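Local coordinates for RNA-dependent RNA Polymerase (Bombyx mori cytoplasmic polyhedrosis virus, PDB 6TZ0), which synthesises RNA on an RNA template, making plus strands by fully conservative transcription of the double-stranded viral genome and minus strands during genome replication, at residues Ala847-Arg852 with Thr858-Met863; Leu875-Asn880 with Ile1186-Thr1191; Ser287-Val292 with Gly688-Thr693. All coordinates share one frame; numbering follows the deposited sequence.

In the fold
Followed from the N terminus, the chain first closes contact 3, where Ser287-Val292 of the N-terminal region meets Gly688-Thr693 at the start of helix 690-705 in the polymerase domain, with 395 residues between. Contact 1 comes next: Ala847-Arg852 and Thr858-Met863 are the antiparallel arms of one loop, five residues apart, before strand 867-868. Contact 2 then spans 305 residues, joining helix 873-878 to the end of helix 1174-1188 in the C-terminal region. The three loops follow one another without nesting or crossing. Contacts 1 and 2 nevertheless touch through salt bridges, their centres about 6 Å apart, whereas the centre of contact 3 lies more than 50 Å from both.

Contact 1: Ala847-Arg852 with Thr858-Met863; sequences AYPFER and TEDESM
Thr858 lays its methyl CG2 over one face of the Arg852 guanidinium, 3.8 Å from NH2 and displaced toward the rim, while Asp877 of helix 873-878 answers the charge. Its hydroxyl works on Phe850: with chi1 at 64°, OG1 stands between the backbone N and the carbonyl carbon and takes the N-H of Phe850 at 2.9 Å, near the ring plane at its edge. Thr858 N returns a bond to Phe850 O, so this pair is gripped twice, and threonine suits the place by offering an acceptor and a methyl from one carbon. The two extended arms run antiparallel in a hairpin-like loop between strands 827-831 and 867-868, which packs on helix 873-878. At the other end Glu861 N bonds Ala847 O at 2.9 Å. Ala847 N adds an off-plane bond to Glu861 OE1 at 3.2 Å, on a carboxylate already held by Lys871 and, through OE2, Arg1188. Pro849, having no N-H to satisfy, fills the middle with carbon: CB lies against Thr858 O, and CD is 3.7 Å from Asp860 CB. Asp860, its CG anti to the backbone N (chi1 -168°), runs alongside Tyr848, and its OD1 pairs with Lys778, which also makes a cation-pi contact with the Tyr848 ring.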
loop_
_atom_site.group_PDB
_atom_site.type_symbol
_atom_site.label_atom_id
_atom_site.label_comp_id
_atom_site.label_asym_id
_atom_site.label_seq_id
_atom_site.Cartn_x
_atom_site.Cartn_y
_atom_site.Cartn_z
ATOM N N ALA A 847 11.846 17.867 31.556
ATOM C CA ALA A 847 12.430 19.106 32.040
ATOM C C ALA A 847 13.728 18.875 32.802
ATOM O O ALA A 847 14.013 17.782 33.287
ATOM C CB ALA A 847 11.434 19.850 32.933
ATOM N N TYR A 848 14.511 19.938 32.892
ATOM C CA TYR A 848 15.726 20.006 33.692
ATOM C C TYR A 848 15.382 20.485 35.099
ATOM O O TYR A 848 14.259 20.932 35.336
ATOM C CB TYR A 848 16.723 20.930 32.992
ATOM C CG TYR A 848 17.343 20.333 31.757
ATOM C CD1 TYR A 848 18.480 19.545 31.846
ATOM C CD2 TYR A 848 16.780 20.538 30.506
ATOM C CE1 TYR A 848 19.047 18.991 30.730
ATOM C CE2 TYR A 848 17.343 19.989 29.378
ATOM C CZ TYR A 848 18.475 19.215 29.498
ATOM O OH TYR A 848 19.042 18.660 28.383
ATOM N N PRO A 849 16.296 20.355 36.073
ATOM C CA PRO A 849 16.009 20.863 37.430
ATOM C C PRO A 849 15.747 22.361 37.492
ATOM O O PRO A 849 16.585 23.175 37.108
ATOM C CB PRO A 849 17.273 20.489 38.208
ATOM C CG PRO A 849 17.762 19.301 37.548
ATOM C CD PRO A 849 17.482 19.472 36.098
ATOM N N PHE A 850 14.558 22.712 37.980
ATOM C CA PHE A 850 14.211 24.079 38.332
ATOM C C PHE A 850 14.525 24.318 39.799
ATOM O O PHE A 850 14.316 23.439 40.636
ATOM C CB PHE A 850 12.731 24.356 38.076
ATOM C CG PHE A 850 12.373 24.466 36.628
ATOM C CD1 PHE A 850 12.543 25.662 35.952
ATOM C CD2 PHE A 850 11.877 23.374 35.937
ATOM C CE1 PHE A 850 12.217 25.774 34.620
ATOM C CE2 PHE A 850 11.552 23.476 34.600
ATOM C CZ PHE A 850 11.721 24.680 33.942
ATOM N N GLU A 851 15.025 25.510 40.112
ATOM C CA GLU A 851 15.356 25.824 41.494
ATOM C C GLU A 851 14.122 26.327 42.228
ATOM O O GLU A 851 13.347 27.125 41.697
ATOM C CB GLU A 851 16.471 26.865 41.567
ATOM C CG GLU A 851 17.000 27.075 42.975
ATOM C CD GLU A 851 18.097 28.108 43.049
ATOM O OE1 GLU A 851 18.418 28.712 42.010
ATOM O OE2 GLU A 851 18.644 28.312 44.152
ATOM N N ARG A 852 13.938 25.844 43.453
ATOM C CA ARG A 852 12.863 26.300 44.316
ATOM C C ARG A 852 13.321 27.551 45.063
ATOM O O ARG A 852 14.401 28.088 44.812
ATOM C CB ARG A 852 12.457 25.188 45.278
ATOM C CG ARG A 852 11.926 23.939 44.608
ATOM C CD ARG A 852 11.453 22.939 45.643
ATOM N NE ARG A 852 10.953 21.708 45.048
ATOM C CZ ARG A 852 11.692 20.621 44.877
ATOM N NH1 ARG A 852 12.953 20.613 45.274
ATOM N NH2 ARG A 852 11.167 19.536 44.328
ATOM N N THR A 858 14.197 20.678 41.543
ATOM C CA THR A 858 13.341 19.598 41.092
ATOM C C THR A 858 14.176 18.546 40.361
ATOM O O THR A 858 15.380 18.697 40.151
ATOM C CB THR A 858 12.232 20.128 40.187
ATOM O OG1 THR A 858 12.806 20.690 39.003
ATOM C CG2 THR A 858 11.426 21.195 40.902
ATOM N N GLU A 859 13.526 17.465 39.969
ATOM C CA GLU A 859 14.246 16.328 39.418
ATOM C C GLU A 859 14.477 16.474 37.921
ATOM O O GLU A 859 13.607 16.944 37.184
ATOM C CB GLU A 859 13.482 15.044 39.729
ATOM C CG GLU A 859 13.586 14.670 41.196
ATOM C CD GLU A 859 12.669 13.544 41.587
ATOM O OE1 GLU A 859 11.773 13.208 40.789
ATOM O OE2 GLU A 859 12.855 12.989 42.690
ATOM N N ASP A 860 15.675 16.088 37.484
ATOM C CA ASP A 860 16.020 16.028 36.067
ATOM C C ASP A 860 15.204 14.908 35.446
ATOM O O ASP A 860 15.524 13.730 35.615
ATOM C CB ASP A 860 17.517 15.790 35.899
ATOM C CG ASP A 860 17.999 16.005 34.473
ATOM O OD1 ASP A 860 17.188 16.351 33.590
ATOM O OD2 ASP A 860 19.209 15.819 34.239
ATOM N N GLU A 861 14.140 15.277 34.736
ATOM C CA GLU A 861 13.153 14.303 34.295
ATOM C C GLU A 861 13.732 13.421 33.202
ATOM O O GLU A 861 14.238 13.912 32.191
ATOM C CB GLU A 861 11.893 15.005 33.807
ATOM C CG GLU A 861 11.173 15.763 34.894
ATOM C CD GLU A 861 9.889 16.395 34.416
ATOM O OE1 GLU A 861 9.602 16.315 33.207
ATOM O OE2 GLU A 861 9.168 16.979 35.248
ATOM N N SER A 862 13.668 12.117 33.421
ATOM C CA SER A 862 14.383 11.161 32.603
ATOM C C SER A 862 13.623 10.902 31.310
ATOM O O SER A 862 12.579 11.493 31.036
ATOM C CB SER A 862 14.611 9.873 33.391
ATOM O OG SER A 862 15.350 8.934 32.639
ATOM N N MET A 863 14.137 9.982 30.509
ATOM C CA MET A 863 13.524 9.664 29.231
ATOM C C MET A 863 12.317 8.751 29.363
ATOM O O MET A 863 11.715 8.397 28.346
ATOM C CB MET A 863 14.560 9.024 28.313
ATOM C CG MET A 863 15.749 9.920 28.084
ATOM S SD MET A 863 15.234 11.515 27.449
ATOM C CE MET A 863 14.665 11.027 25.842
#

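Contact 2: Leu875-Asn880 with Ile1186-Thr1191; sequences LYDVSN and ILRSIT
Asp877 and Arg1188 approach from opposite directions, their CA atoms 12.9 Å apart. Asp877 OD2 lies 3.6 Å from Arg1188 NH2 but well off the guanidinium plane, and the carboxylate and guanidinium planes stand almost perpendicular, at 89°. The salt bridge is therefore an attraction between charges, without a directed bond.

The stronger polar bonds of both groups are made with contact 1. Asp877 OD1 pairs with Arg852 NH2, and Arg1188 NH2 with Glu861 OE2, so acids and bases alternate through the buried interface. Here the C-terminal region, which in reovirus-type polymerases forms the bracelet around the polymerase core, brings helix 873-878 and the end of helix 1174-1188 to the same preceding loop. Arg873 sets its NH1 close to Arg1188 NH1, a like-charge approach that the surrounding carboxylates probably offset.

The side-chain geometry explains the reach. Both residues direct their side chains toward each other with CG anti to the backbone N. The short aspartate stays near its own helix, and the long arginine, bent at chi2 (-103°), bridges most of the distance. Arginine suits the place by its length and its delocalised positive charge, with NH2 lying between the carboxylates of Glu861 and Asp877.

Hydrogen bonds within each segment hold its own backbone. In 875-880, Ser879 OG folds back to donate to Leu875 O at 2.9 Å, in the carbonyl plane, while Ser879 N makes a weak bond to Tyr876 O. Serine suits this position because its short hydroxyl reaches a carbonyl one turn earlier. Ser1189, the first residue beyond the other helix, similarly turns its OG to His1185 O.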
loop_
_atom_site.group_PDB
_atom_site.type_symbol
_atom_site.label_atom_id
_atom_site.label_comp_id
_atom_site.label_asym_id
_atom_site.label_seq_id
_atom_site.Cartn_x
_atom_site.Cartn_y
_atom_site.Cartn_z
ATOM N N LEU A 875 4.184 22.187 38.158
ATOM C CA LEU A 875 3.743 23.459 38.727
ATOM C C LEU A 875 3.762 23.431 40.246
ATOM O O LEU A 875 4.061 24.444 40.886
ATOM C CB LEU A 875 2.327 23.785 38.258
ATOM C CG LEU A 875 2.006 23.969 36.781
ATOM C CD1 LEU A 875 0.504 24.134 36.613
ATOM C CD2 LEU A 875 2.743 25.157 36.214
ATOM N N TYR A 876 3.450 22.283 40.834
ATOM C CA TYR A 876 3.443 22.123 42.276
ATOM C C TYR A 876 4.802 21.716 42.813
ATOM O O TYR A 876 5.136 22.055 43.952
ATOM C CB TYR A 876 2.390 21.087 42.662
ATOM C CG TYR A 876 0.986 21.541 42.368
ATOM C CD1 TYR A 876 0.285 22.312 43.281
ATOM C CD2 TYR A 876 0.371 21.224 41.165
ATOM C CE1 TYR A 876 -0.998 22.734 43.018
ATOM C CE2 TYR A 876 -0.910 21.649 40.890
ATOM C CZ TYR A 876 -1.587 22.404 41.822
ATOM O OH TYR A 876 -2.863 22.836 41.566
ATOM N N ASP A 877 5.592 21.005 42.007
ATOM C CA ASP A 877 6.946 20.639 42.403
ATOM C C ASP A 877 7.843 21.869 42.490
ATOM O O ASP A 877 8.703 21.950 43.373
ATOM C CB ASP A 877 7.514 19.622 41.411
ATOM C CG ASP A 877 8.743 18.906 41.933
ATOM O OD1 ASP A 877 9.127 19.118 43.100
ATOM O OD2 ASP A 877 9.342 18.125 41.164
ATOM N N VAL A 878 7.650 22.842 41.593
ATOM C CA VAL A 878 8.396 24.097 41.698
ATOM C C VAL A 878 7.946 24.892 42.926
ATOM O O VAL A 878 8.756 25.565 43.576
ATOM C CB VAL A 878 8.257 24.886 40.376
ATOM C CG1 VAL A 878 8.860 26.269 40.465
ATOM C CG2 VAL A 878 8.953 24.143 39.265
ATOM N N SER A 879 6.684 24.744 43.330
ATOM C CA SER A 879 6.118 25.450 44.473
ATOM C C SER A 879 6.475 24.824 45.830
ATOM O O SER A 879 5.802 25.156 46.815
ATOM C CB SER A 879 4.596 25.529 44.335
ATOM O OG SER A 879 4.232 26.264 43.183
ATOM N N ASN A 880 7.498 23.960 45.887
ATOM C CA ASN A 880 8.005 23.303 47.100
ATOM C C ASN A 880 6.900 22.491 47.783
ATOM O O ASN A 880 6.379 22.834 48.845
ATOM C CB ASN A 880 8.657 24.298 48.067
ATOM C CG ASN A 880 9.561 23.616 49.077
ATOM O OD1 ASN A 880 9.693 22.393 49.085
ATOM N ND2 ASN A 880 10.201 24.407 49.925
ATOM N N ILE A 1186 9.185 6.631 40.168
ATOM C CA ILE A 1186 10.416 5.873 40.003
ATOM C C ILE A 1186 10.900 5.930 38.558
ATOM O O ILE A 1186 12.098 6.094 38.311
ATOM C CB ILE A 1186 10.227 4.437 40.521
ATOM C CG1 ILE A 1186 10.130 4.471 42.043
ATOM C CG2 ILE A 1186 11.384 3.548 40.138
ATOM C CD1 ILE A 1186 9.592 3.216 42.646
ATOM N N LEU A 1187 9.985 5.864 37.583
ATOM C CA LEU A 1187 10.404 6.049 36.191
ATOM C C LEU A 1187 10.845 7.477 35.896
ATOM O O LEU A 1187 11.691 7.691 35.024
ATOM C CB LEU A 1187 9.288 5.681 35.222
ATOM C CG LEU A 1187 8.900 4.236 34.957
ATOM C CD1 LEU A 1187 7.714 4.251 34.034
ATOM C CD2 LEU A 1187 10.048 3.483 34.329
ATOM N N ARG A 1188 10.285 8.462 36.599
ATOM C CA ARG A 1188 10.582 9.855 36.293
ATOM C C ARG A 1188 11.984 10.255 36.746
ATOM O O ARG A 1188 12.578 11.172 36.171
ATOM C CB ARG A 1188 9.497 10.732 36.933
ATOM C CG ARG A 1188 9.546 12.234 36.701
ATOM C CD ARG A 1188 10.091 12.944 37.914
ATOM N NE ARG A 1188 10.037 14.395 37.786
ATOM C CZ ARG A 1188 9.011 15.141 38.173
ATOM N NH1 ARG A 1188 7.950 14.578 38.725
ATOM N NH2 ARG A 1188 9.055 16.456 38.020
ATOM N N SER A 1189 12.546 9.570 37.735
ATOM C CA SER A 1189 13.772 10.013 38.395
ATOM C C SER A 1189 14.771 8.878 38.543
ATOM O O SER A 1189 15.273 8.609 39.633
ATOM C CB SER A 1189 13.455 10.608 39.755
ATOM O OG SER A 1189 12.919 9.630 40.619
ATOM N N ILE A 1190 15.077 8.187 37.444
ATOM C CA ILE A 1190 16.005 7.063 37.517
ATOM C C ILE A 1190 17.440 7.565 37.637
ATOM O O ILE A 1190 18.324 6.857 38.136
ATOM C CB ILE A 1190 15.826 6.150 36.293
ATOM C CG1 ILE A 1190 14.353 5.906 36.075
ATOM C CG2 ILE A 1190 16.449 4.780 36.525
ATOM C CD1 ILE A 1190 14.037 5.128 34.874
ATOM N N THR A 1191 17.685 8.807 37.210
ATOM C CA THR A 1191 19.048 9.318 37.115
ATOM C C THR A 1191 19.669 9.557 38.484
ATOM O O THR A 1191 20.890 9.456 38.643
ATOM C CB THR A 1191 19.062 10.609 36.308
ATOM O OG1 THR A 1191 18.265 11.591 36.977
ATOM C CG2 THR A 1191 18.485 10.371 34.943
#

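Contact 3: Ser287-Val292 with Gly688-Thr693; sequences SEPHFV and GNENDT
Pro289 and Glu690 bring the two backbones closest, CA to CA 7.6 Å, with Glu690 at the start of its helix. Between them the Glu690 side chain, extended beyond CG, crosses the pyrrolidine ring obliquely: OE2 comes to 3.9 Å from Pro289 CG, and CB of the same proline lies 4.1 Å from Glu690 CD. Pro289, lacking an N-H, precedes a weakly bonded helical turn, and its rigid ring offers a fixed apolar surface to the loosely touching carboxylate. Phe291 adds its own ring, with CE2 4.4 Å from Glu690 O; one face of that ring is covered by Pro289 CB, and the ring also stacks with His694. Glu690 opens helix 690-705 shortly after strand 682-687, so the contact joins the N-terminal region to the palm, at the foot of the hairpin that carries the magnesium-binding Asp680 and Asp681. Inside that first turn Thr693 OG1 donates to Asn689 O at 2.7 Å, tilted 20° from the carbonyl plane. Thr693 N bonds the same oxygen at 3.1 Å, so two donors hold it. Across the interface, which buries 135 Å², only loose van der Waals touches operate, implying that the exposed Glu690 charge is probably met by solvent rather than by 287-292.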
loop_
_atom_site.group_PDB
_atom_site.type_symbol
_atom_site.label_atom_id
_atom_site.label_comp_id
_atom_site.label_asym_id
_atom_site.label_seq_id
_atom_site.Cartn_x
_atom_site.Cartn_y
_atom_site.Cartn_z
ATOM N N SER A 287 32.212 -18.529 16.990
ATOM C CA SER A 287 32.787 -18.925 15.717
ATOM C C SER A 287 31.691 -19.428 14.787
ATOM O O SER A 287 30.648 -19.901 15.239
ATOM C CB SER A 287 33.843 -20.001 15.929
ATOM O OG SER A 287 33.263 -21.174 16.461
ATOM N N GLU A 288 31.928 -19.327 13.493
ATOM C CA GLU A 288 30.936 -19.615 12.472
ATOM C C GLU A 288 31.261 -20.916 11.753
ATOM O O GLU A 288 32.411 -21.364 11.757
ATOM C CB GLU A 288 30.878 -18.456 11.468
ATOM C CG GLU A 288 30.443 -17.132 12.069
ATOM C CD GLU A 288 29.011 -17.131 12.556
ATOM O OE1 GLU A 288 28.170 -17.825 11.951
ATOM O OE2 GLU A 288 28.724 -16.435 13.548
ATOM N N PRO A 289 30.270 -21.567 11.140
ATOM C CA PRO A 289 30.551 -22.770 10.348
ATOM C C PRO A 289 31.316 -22.439 9.075
ATOM O O PRO A 289 31.478 -21.281 8.693
ATOM C CB PRO A 289 29.161 -23.319 10.032
ATOM C CG PRO A 289 28.289 -22.764 11.081
ATOM C CD PRO A 289 28.822 -21.408 11.370
ATOM N N HIS A 290 31.776 -23.493 8.401
ATOM C CA HIS A 290 32.744 -23.318 7.322
ATOM C C HIS A 290 32.118 -22.749 6.058
ATOM O O HIS A 290 32.817 -22.125 5.256
ATOM C CB HIS A 290 33.430 -24.648 7.013
ATOM C CG HIS A 290 32.511 -25.690 6.462
ATOM N ND1 HIS A 290 32.259 -25.820 5.115
ATOM C CD2 HIS A 290 31.777 -26.645 7.076
ATOM C CE1 HIS A 290 31.410 -26.813 4.922
ATOM N NE2 HIS A 290 31.101 -27.330 6.096
ATOM N N PHE A 291 30.819 -22.953 5.856
ATOM C CA PHE A 291 30.139 -22.355 4.716
ATOM C C PHE A 291 29.846 -20.876 4.922
ATOM O O PHE A 291 29.514 -20.180 3.958
ATOM C CB PHE A 291 28.854 -23.131 4.401
ATOM C CG PHE A 291 27.957 -23.363 5.589
ATOM C CD1 PHE A 291 27.015 -22.421 5.969
ATOM C CD2 PHE A 291 28.049 -24.537 6.317
ATOM C CE1 PHE A 291 26.195 -22.644 7.062
ATOM C CE2 PHE A 291 27.228 -24.766 7.398
ATOM C CZ PHE A 291 26.302 -23.817 7.772
ATOM N N VAL A 292 29.962 -20.387 6.154
ATOM C CA VAL A 292 29.880 -18.958 6.416
ATOM C C VAL A 292 31.246 -18.308 6.243
ATOM O O VAL A 292 31.363 -17.215 5.679
ATOM C CB VAL A 292 29.304 -18.733 7.824
ATOM C CG1 VAL A 292 29.341 -17.281 8.206
ATOM C CG2 VAL A 292 27.891 -19.252 7.885
ATOM N N GLY A 688 19.733 -28.483 14.556
ATOM C CA GLY A 688 20.243 -29.833 14.423
ATOM C C GLY A 688 21.747 -29.862 14.269
ATOM O O GLY A 688 22.452 -29.111 14.943
ATOM N N ASN A 689 22.255 -30.740 13.412
ATOM C CA ASN A 689 23.669 -30.755 13.075
ATOM C C ASN A 689 23.946 -29.760 11.964
ATOM O O ASN A 689 23.032 -29.268 11.308
ATOM C CB ASN A 689 24.112 -32.147 12.638
ATOM C CG ASN A 689 24.222 -33.109 13.794
ATOM O OD1 ASN A 689 24.778 -32.776 14.841
ATOM N ND2 ASN A 689 23.672 -34.308 13.622
ATOM N N GLU A 690 25.227 -29.477 11.741
ATOM C CA GLU A 690 25.587 -28.547 10.678
ATOM C C GLU A 690 25.321 -29.138 9.302
ATOM O O GLU A 690 24.973 -28.401 8.370
ATOM C CB GLU A 690 27.049 -28.129 10.808
ATOM C CG GLU A 690 27.331 -27.273 12.026
ATOM C CD GLU A 690 28.766 -26.806 12.088
ATOM O OE1 GLU A 690 29.563 -27.226 11.225
ATOM O OE2 GLU A 690 29.099 -26.021 13.000
ATOM N N ASN A 691 25.433 -30.460 9.172
ATOM C CA ASN A 691 25.186 -31.117 7.895
ATOM C C ASN A 691 23.721 -31.032 7.496
ATOM O O ASN A 691 23.401 -30.635 6.368
ATOM C CB ASN A 691 25.628 -32.570 7.982
ATOM C CG ASN A 691 27.118 -32.705 8.133
ATOM O OD1 ASN A 691 27.888 -32.040 7.442
ATOM N ND2 ASN A 691 27.540 -33.552 9.063
ATOM N N ASP A 692 22.820 -31.372 8.417
ATOM C CA ASP A 692 21.396 -31.384 8.116
ATOM C C ASP A 692 20.853 -29.979 7.916
ATOM O O ASP A 692 20.048 -29.749 7.003
ATOM C CB ASP A 692 20.635 -32.077 9.239
ATOM C CG ASP A 692 20.996 -33.536 9.370
ATOM O OD1 ASP A 692 21.390 -34.147 8.358
ATOM O OD2 ASP A 692 20.887 -34.071 10.491
ATOM N N THR A 693 21.289 -29.032 8.752
ATOM C CA THR A 693 20.841 -27.651 8.615
ATOM C C THR A 693 21.357 -27.023 7.330
ATOM O O THR A 693 20.617 -26.294 6.656
ATOM C CB THR A 693 21.265 -26.829 9.830
ATOM O OG1 THR A 693 22.671 -26.963 10.042
ATOM C CG2 THR A 693 20.517 -27.259 11.069
#